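Local coordinates for phosphotriesterase, putative (Deinococcus radiodurans, PDB 4J35), which probably hydrolyses lactones with a pair of divalent metal ions and, in this engineered form, has been redesigned toward organophosphate hydrolysis, at residues T175-G180 / P184-L189; G203-N208 / A212-T217; G221-F226 / P318-G323. The protein carries 7 engineered substitutions. All blocks are in the same frame, centred on the assembly; numbering follows the deposited sequence.

Contact 1 (T175-G180 / P184-L189). Engineered in segment 175-180: Asp179 (natural residue Glu). With CO (cobalt (II) ion), chain B.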
# COMPACT_ATOMS: atom_id res chain seq x y z
N THR A 175 -4.86 1.83 -3.03
CA THR A 175 -5.64 2.62 -2.11
C THR A 175 -5.65 2.13 -0.67
O THR A 175 -5.23 1.02 -0.35
CB THR A 175 -7.11 2.76 -2.54
OG1 THR A 175 -7.84 1.59 -2.18
CG2 THR A 175 -7.21 2.98 -4.03
N HIS A 176 -6.12 3.04 0.18
CA HIS A 176 -6.46 2.78 1.56
C HIS A 176 -7.98 2.88 1.71
O HIS A 176 -8.57 3.86 1.25
CB HIS A 176 -5.77 3.85 2.45
CG HIS A 176 -6.28 3.94 3.86
ND1 HIS A 176 -5.55 3.55 4.96
CD2 HIS A 176 -7.42 4.49 4.36
CE1 HIS A 176 -6.24 3.79 6.06
NE2 HIS A 176 -7.37 4.36 5.73
N THR A 177 -8.59 1.88 2.32
CA THR A 177 -9.98 1.98 2.76
C THR A 177 -9.99 1.97 4.28
O THR A 177 -9.19 1.28 4.92
CB THR A 177 -10.89 0.83 2.22
OG1 THR A 177 -10.37 -0.45 2.60
CG2 THR A 177 -10.99 0.88 0.69
N GLN A 178 -10.90 2.74 4.86
CA GLN A 178 -10.97 2.89 6.31
C GLN A 178 -12.05 1.96 6.89
O GLN A 178 -13.19 1.99 6.45
CB GLN A 178 -11.25 4.36 6.63
CG GLN A 178 -11.29 4.73 8.10
CD GLN A 178 -9.92 4.66 8.75
OE1 GLN A 178 -8.89 4.80 8.09
NE2 GLN A 178 -9.90 4.42 10.06
N ASP A 179 -11.66 1.15 7.86
CA ASP A 179 -12.58 0.22 8.54
C ASP A 179 -13.49 -0.58 7.59
O ASP A 179 -14.69 -0.72 7.83
CB ASP A 179 -13.41 0.97 9.60
CG ASP A 179 -14.36 0.06 10.37
OD1 ASP A 179 -13.91 -0.72 11.25
OD2 ASP A 179 -15.58 0.13 10.09
N GLY A 180 -12.93 -1.13 6.52
CA GLY A 180 -13.65 -2.07 5.67
C GLY A 180 -14.83 -1.46 4.94
O GLY A 180 -15.82 -2.15 4.70
N PRO A 184 -16.26 -0.66 -2.90
CA PRO A 184 -17.00 -0.61 -4.17
C PRO A 184 -17.10 0.82 -4.75
O PRO A 184 -17.05 1.05 -5.98
CB PRO A 184 -18.38 -1.14 -3.78
CG PRO A 184 -18.12 -2.01 -2.58
CD PRO A 184 -17.06 -1.23 -1.81
N GLN A 185 -17.24 1.78 -3.86
CA GLN A 185 -17.30 3.19 -4.27
C GLN A 185 -15.99 3.70 -4.85
O GLN A 185 -15.99 4.47 -5.78
CB GLN A 185 -17.69 4.07 -3.10
CG GLN A 185 -19.11 3.91 -2.67
CD GLN A 185 -19.26 2.85 -1.64
OE1 GLN A 185 -18.48 1.90 -1.60
NE2 GLN A 185 -20.24 3.00 -0.77
N GLN A 186 -14.86 3.29 -4.29
CA GLN A 186 -13.59 3.70 -4.87
C GLN A 186 -13.44 3.15 -6.29
O GLN A 186 -12.95 3.83 -7.21
CB GLN A 186 -12.44 3.16 -3.99
CG GLN A 186 -12.23 3.91 -2.68
CD GLN A 186 -10.95 3.45 -1.98
OE1 GLN A 186 -10.32 2.49 -2.42
NE2 GLN A 186 -10.57 4.13 -0.90
N ALA A 187 -13.79 1.87 -6.45
CA ALA A 187 -13.55 1.15 -7.68
C ALA A 187 -14.48 1.75 -8.72
O ALA A 187 -14.09 2.01 -9.85
CB ALA A 187 -13.83 -0.36 -7.51
N GLU A 188 -15.69 2.03 -8.29
CA GLU A 188 -16.68 2.64 -9.19
C GLU A 188 -16.30 4.07 -9.61
O GLU A 188 -16.47 4.45 -10.78
CB GLU A 188 -18.01 2.69 -8.50
CG GLU A 188 -19.06 3.39 -9.38
CD GLU A 188 -20.37 3.44 -8.68
OE1 GLU A 188 -20.40 3.90 -7.52
OE2 GLU A 188 -21.37 2.99 -9.29
N LEU A 189 -15.81 4.86 -8.66
CA LEU A 189 -15.38 6.22 -8.95
C LEU A 189 -14.17 6.24 -9.90
O LEU A 189 -14.19 6.91 -10.93
CB LEU A 189 -15.07 6.99 -7.65
CG LEU A 189 -14.48 8.38 -7.81
CD1 LEU A 189 -15.39 9.26 -8.70
CD2 LEU A 189 -14.27 9.05 -6.45
CO CO B . -3.78 2.34 4.83

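Contact 2 (G203-N208 / A212-T217). With CO (cobalt (II) ion), chain B.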
# COMPACT_ATOMS: atom_id res chain seq x y z
N GLY A 203 -7.28 -1.20 -1.65
CA GLY A 203 -6.62 -1.72 -0.46
C GLY A 203 -7.45 -1.94 0.78
O GLY A 203 -8.59 -1.51 0.89
N HIS A 204 -6.81 -2.62 1.74
CA HIS A 204 -7.39 -2.94 3.04
C HIS A 204 -8.75 -3.62 2.95
O HIS A 204 -9.61 -3.45 3.83
CB HIS A 204 -7.44 -1.67 3.93
CG HIS A 204 -6.15 -0.92 4.04
ND1 HIS A 204 -4.91 -1.51 3.89
CD2 HIS A 204 -5.90 0.39 4.31
CE1 HIS A 204 -3.96 -0.60 4.06
NE2 HIS A 204 -4.54 0.56 4.31
N MET A 205 -8.93 -4.43 1.91
CA MET A 205 -10.19 -5.13 1.70
C MET A 205 -10.38 -6.28 2.63
O MET A 205 -11.48 -6.81 2.73
CB MET A 205 -10.33 -5.55 0.23
CG MET A 205 -10.52 -4.36 -0.67
SD MET A 205 -12.23 -3.69 -0.57
CE MET A 205 -13.15 -5.14 -1.06
N ASP A 206 -9.32 -6.66 3.35
CA ASP A 206 -9.46 -7.66 4.37
C ASP A 206 -10.16 -7.12 5.60
O ASP A 206 -10.52 -7.86 6.50
CB ASP A 206 -8.09 -8.23 4.73
CG ASP A 206 -7.04 -7.18 4.97
OD1 ASP A 206 -7.14 -6.05 4.47
OD2 ASP A 206 -6.06 -7.48 5.70
N GLY A 207 -10.33 -5.81 5.65
CA GLY A 207 -11.01 -5.18 6.77
C GLY A 207 -12.50 -5.48 6.83
O GLY A 207 -13.17 -5.12 7.80
N ASN A 208 -13.04 -6.12 5.79
CA ASN A 208 -14.45 -6.48 5.78
C ASN A 208 -14.56 -8.00 5.61
O ASN A 208 -13.85 -8.60 4.80
CB ASN A 208 -15.17 -5.70 4.68
CG ASN A 208 -16.69 -5.85 4.75
OD1 ASN A 208 -17.21 -6.95 4.87
ND2 ASN A 208 -17.40 -4.72 4.65
N ALA A 212 -19.61 -10.66 0.01
CA ALA A 212 -20.45 -9.97 -0.97
C ALA A 212 -19.88 -8.57 -1.23
O ALA A 212 -20.02 -8.04 -2.33
CB ALA A 212 -21.89 -9.87 -0.50
N TYR A 213 -19.24 -8.01 -0.22
CA TYR A 213 -18.61 -6.68 -0.32
C TYR A 213 -17.42 -6.76 -1.27
O TYR A 213 -17.24 -5.89 -2.11
CB TYR A 213 -18.20 -6.23 1.08
CG TYR A 213 -17.33 -5.00 1.17
CD1 TYR A 213 -17.87 -3.72 1.10
CD2 TYR A 213 -15.96 -5.12 1.37
CE1 TYR A 213 -17.07 -2.60 1.22
CE2 TYR A 213 -15.15 -4.00 1.50
CZ TYR A 213 -15.71 -2.75 1.42
OH TYR A 213 -14.88 -1.65 1.55
N HIS A 214 -16.62 -7.82 -1.15
CA HIS A 214 -15.52 -8.06 -2.07
C HIS A 214 -15.99 -8.31 -3.50
O HIS A 214 -15.42 -7.83 -4.46
CB HIS A 214 -14.69 -9.25 -1.60
CG HIS A 214 -14.20 -9.10 -0.20
ND1 HIS A 214 -15.02 -9.27 0.89
CD2 HIS A 214 -12.99 -8.74 0.30
CE1 HIS A 214 -14.34 -9.04 2.00
NE2 HIS A 214 -13.11 -8.70 1.66
N ARG A 215 -17.01 -9.14 -3.64
CA ARG A 215 -17.48 -9.49 -4.98
C ARG A 215 -17.99 -8.25 -5.70
O ARG A 215 -17.74 -8.02 -6.89
CB ARG A 215 -18.58 -10.53 -4.87
CG ARG A 215 -18.03 -11.92 -4.55
CD ARG A 215 -19.07 -12.98 -4.66
NE ARG A 215 -19.89 -13.04 -3.48
CZ ARG A 215 -19.88 -14.02 -2.59
NH1 ARG A 215 -19.09 -15.08 -2.74
NH2 ARG A 215 -20.68 -13.92 -1.53
N GLU A 216 -18.66 -7.40 -4.96
CA GLU A 216 -19.11 -6.15 -5.55
C GLU A 216 -17.97 -5.26 -6.05
O GLU A 216 -18.07 -4.65 -7.10
CB GLU A 216 -19.95 -5.37 -4.56
CG GLU A 216 -20.55 -4.16 -5.19
CD GLU A 216 -21.43 -3.39 -4.24
OE1 GLU A 216 -21.63 -3.87 -3.12
OE2 GLU A 216 -21.91 -2.30 -4.65
N THR A 217 -16.89 -5.15 -5.29
CA THR A 217 -15.75 -4.40 -5.74
C THR A 217 -15.13 -5.00 -6.99
O THR A 217 -14.76 -4.25 -7.93
CB THR A 217 -14.64 -4.35 -4.57
OG1 THR A 217 -15.27 -3.90 -3.37
CG2 THR A 217 -13.55 -3.39 -4.92
CO CO B . -3.78 2.34 4.83
O HOH W 1 -12.56 -2.14 2.54

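Contact 3 (G221-F226 / P318-G323)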
# COMPACT_ATOMS: atom_id res chain seq x y z
N GLY A 221 -13.64 -4.77 -12.21
CA GLY A 221 -12.48 -5.25 -12.93
C GLY A 221 -11.17 -4.96 -12.22
O GLY A 221 -10.10 -5.28 -12.75
N VAL A 222 -11.27 -4.31 -11.06
CA VAL A 222 -10.10 -3.96 -10.29
C VAL A 222 -9.60 -5.17 -9.52
O VAL A 222 -10.27 -6.19 -9.39
CB VAL A 222 -10.34 -2.77 -9.29
CG1 VAL A 222 -10.74 -1.47 -10.06
CG2 VAL A 222 -11.39 -3.14 -8.21
N SER A 223 -8.39 -5.03 -8.99
CA SER A 223 -7.92 -6.00 -8.02
C SER A 223 -8.12 -5.52 -6.57
O SER A 223 -8.37 -4.34 -6.30
CB SER A 223 -6.46 -6.25 -8.30
OG SER A 223 -6.29 -6.81 -9.58
N ILE A 224 -7.99 -6.44 -5.60
CA ILE A 224 -8.23 -6.07 -4.24
C ILE A 224 -7.15 -6.72 -3.43
O ILE A 224 -6.71 -7.80 -3.80
CB ILE A 224 -9.62 -6.51 -3.75
CG1 ILE A 224 -9.82 -7.99 -3.86
CG2 ILE A 224 -10.69 -5.82 -4.62
CD1 ILE A 224 -11.06 -8.50 -3.08
N ALA A 225 -6.75 -6.02 -2.38
CA ALA A 225 -5.66 -6.54 -1.52
C ALA A 225 -6.16 -6.79 -0.13
O ALA A 225 -6.78 -5.92 0.50
CB ALA A 225 -4.57 -5.55 -1.46
N PHE A 226 -5.82 -7.97 0.38
CA PHE A 226 -5.92 -8.32 1.77
C PHE A 226 -4.53 -7.94 2.27
O PHE A 226 -3.60 -8.77 2.21
CB PHE A 226 -6.18 -9.83 1.89
CG PHE A 226 -7.60 -10.24 1.53
CD1 PHE A 226 -8.11 -10.02 0.27
CD2 PHE A 226 -8.40 -10.84 2.48
CE1 PHE A 226 -9.40 -10.41 -0.02
CE2 PHE A 226 -9.67 -11.21 2.21
CZ PHE A 226 -10.19 -10.99 0.94
N PRO A 318 1.18 -8.91 -9.25
CA PRO A 318 2.04 -7.73 -9.18
C PRO A 318 2.75 -7.42 -10.49
O PRO A 318 2.97 -6.25 -10.76
CB PRO A 318 3.08 -8.11 -8.10
CG PRO A 318 2.44 -9.22 -7.33
CD PRO A 318 1.50 -9.91 -8.21
N ALA A 319 3.13 -8.43 -11.29
CA ALA A 319 3.84 -8.16 -12.54
C ALA A 319 2.91 -7.36 -13.45
O ALA A 319 3.31 -6.39 -14.11
CB ALA A 319 4.22 -9.47 -13.22
N ARG A 320 1.66 -7.76 -13.45
CA ARG A 320 0.65 -7.17 -14.31
C ARG A 320 0.25 -5.76 -13.79
O ARG A 320 0.19 -4.77 -14.51
CB ARG A 320 -0.56 -8.13 -14.36
CG ARG A 320 -1.77 -7.66 -15.15
CD ARG A 320 -2.82 -7.03 -14.24
NE ARG A 320 -3.27 -7.92 -13.15
CZ ARG A 320 -4.14 -7.55 -12.21
NH1 ARG A 320 -4.65 -6.32 -12.25
NH2 ARG A 320 -4.50 -8.39 -11.24
N LEU A 321 -0.02 -5.68 -12.50
CA LEU A 321 -0.41 -4.43 -11.84
C LEU A 321 0.69 -3.36 -11.76
O LEU A 321 0.43 -2.20 -11.99
CB LEU A 321 -0.96 -4.74 -10.46
CG LEU A 321 -2.27 -4.04 -10.15
CD1 LEU A 321 -3.01 -4.79 -9.07
CD2 LEU A 321 -1.99 -2.58 -9.73
N PHE A 322 1.92 -3.73 -11.40
CA PHE A 322 2.95 -2.73 -11.17
C PHE A 322 4.01 -2.64 -12.25
O PHE A 322 4.79 -1.68 -12.30
CB PHE A 322 3.61 -2.98 -9.78
CG PHE A 322 2.60 -3.00 -8.65
CD1 PHE A 322 2.08 -1.82 -8.14
CD2 PHE A 322 2.16 -4.20 -8.11
CE1 PHE A 322 1.14 -1.83 -7.12
CE2 PHE A 322 1.23 -4.24 -7.09
CZ PHE A 322 0.72 -3.04 -6.59
N GLY A 323 4.07 -3.66 -13.10
CA GLY A 323 5.15 -3.76 -14.07
C GLY A 323 4.84 -3.12 -15.40
O GLY A 323 3.83 -2.43 -15.59
OXT GLY A 323 5.63 -3.28 -16.33
O HOH W 2 -7.48 -5.85 -12.18
O HOH W 3 -6.14 -4.37 -10.95

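Contact 1 (T175-G180 / P184-L189)
Gln186 reaches from helix 183-192 to Thr175 and His176 and uses both ends of its amide there. The Thr175 hydroxyl donates from OG1 to Gln186 OE1 at 2.6 Å, meeting a lone pair in the carbonyl plane with a C=O...donor angle of 135°. On the other branch, Gln186 NE2 donates to His176 O at 2.9 Å with an N-H...acceptor angle of 152°. That acceptor lies almost in the amide plane of Gln186, whereas the nitrogen sits well above the carbonyl plane of His176. These two hydrogen bonds fix the rotation of the amide, and the Thr177 methyl packs beside it, CG2 standing 3.6 Å from Gln186 OE1 and just as near NE2. The chain of Gln186 is extended beyond CG (chi2 -171°), which carries the amide across to the loop. In the TIM-barrel fold of the phosphotriesterase family this is the end of a beta strand, 173-174, running into a metal-binding loop, followed by helix 183-192, whose Gln186 bonds back to the loop. His176, whose CB leaves the backbone on the side away from the helix, binds a cobalt ion through ND1 at 2.1 Å. Its other ring nitrogen, NE2, donates to Gln178 OE1 at 2.8 Å, the acceptor lying in the ring plane, which steadies the tilt of the imidazole. Farther out, Ser146 OG is a second partner of Gln186 NE2, and the Thr175 and Thr177 hydroxyls bond to the backbone of Gly203.

Contact 2 (G203-N208 / A212-T217)
Met205 and His214 are joined by a polar bond from a ring to a backbone oxygen: His214 NE2 donates to Met205 O at 2.7 Å, with an N-H...acceptor angle of 134°. The oxygen is tilted from the ring plane and the nitrogen stands above the carbonyl plane, so the bond is short but bent. Sulfur-aromatic contact follows. Met205 SD lies 4.7 Å from the centroid of the Tyr213 ring, oblique to it, a Met-aromatic pair. Bends at chi2 and chi3 fold the thioether so that its methyl CE touches Tyr213 CE2 at 3.4 Å and meets Thr217 OG1 tip to tip. The segments belong to one step of the TIM barrel, the loop leaving strand 200-202 and helix 211-218, and the same loop supplies His204, whose NE2 binds cobalt at 2.0 Å. Stacking involves Asn208, whose amide lies over one face of Tyr213 with the planes 12° apart and ND2 3.5 Å from Tyr213 CG. Gly180 O accepts from this ND2, while OD1 accepts from Asp210 N. A single water is also involved: Tyr213 OH lies 2.6 Å from its O, and the water donates a weak bond to His204 O; the hydroxyl also bonds to Gly183 N.

Contact 3 (G221-F226 / P318-G323)
Arg320 points the edge of its guanidinium at the hydroxyl of Ser223. NH2 donates to Ser223 OG at 2.9 Å, and the N-H...acceptor angle of 155° shows a fairly straight bond. The oxygen lies only 2° out of the guanidinium plane, so the approach is in plane and end-on to the N-H rather than over the flat face. Ser223 directs its side chain toward the helix from strand 223-226, with OG beside its own backbone N (chi1 -63°). Arg320 begins with CG opposite its backbone N and then bends at chi2 and chi3, bringing the edge of the guanidinium to Ser223.

The second nitrogen of the guanidinium, NH1, works through solvent. It donates to one water at 2.8 Å, which also lies in the guanidinium plane and hydrogen-bonds to Ser223 OG. Another water, 2.7 Å from Gly221 O, probably donates to it and takes a weak bond from Arg320 NH1. Direct and water-borne links therefore run from this one cationic group to Ser223 at the start of the strand and to Gly221 just before it. Ala198 O is a further acceptor for NH1.

Leu321 supplies the apolar part. Its CD1 comes to 3.8 Å from Ser223 CB, so the methyl rests against the serine's carbon while the arginine engages its oxygen. The same leucine packs on Met201 and Leu260, in the strands that flank 223-226 in the parallel sheet. With just 99 Å² buried between the segments, the joint is small: the C-terminal helix, 307-322, packs at the N-terminal end of barrel strand 223-226, the end of the TIM barrel away from the metal site.

The three contacts follow one another along the chain, each closing before the next opens. Contacts 1 and 2 lie closest, with centres about 8 Å apart; they repeat one pattern, a loop after a strand held against the next helix. Contact 3 has its centre about 15 Å from that of contact 1 and 14 Å from that of contact 2. Strands 173-174, 200-202 and 223-226 are successive neighbours in one parallel sheet, and a probable hydrogen bond from Met205 N to Ala225 O ties contacts 2 and 3. Contacts 1 and 2 thus set two histidine ligands of one cobalt ion, His176 and His204, at the C-terminal ends of neighbouring strands, while contact 3 joins the C-terminal helix to the opposite end of the third.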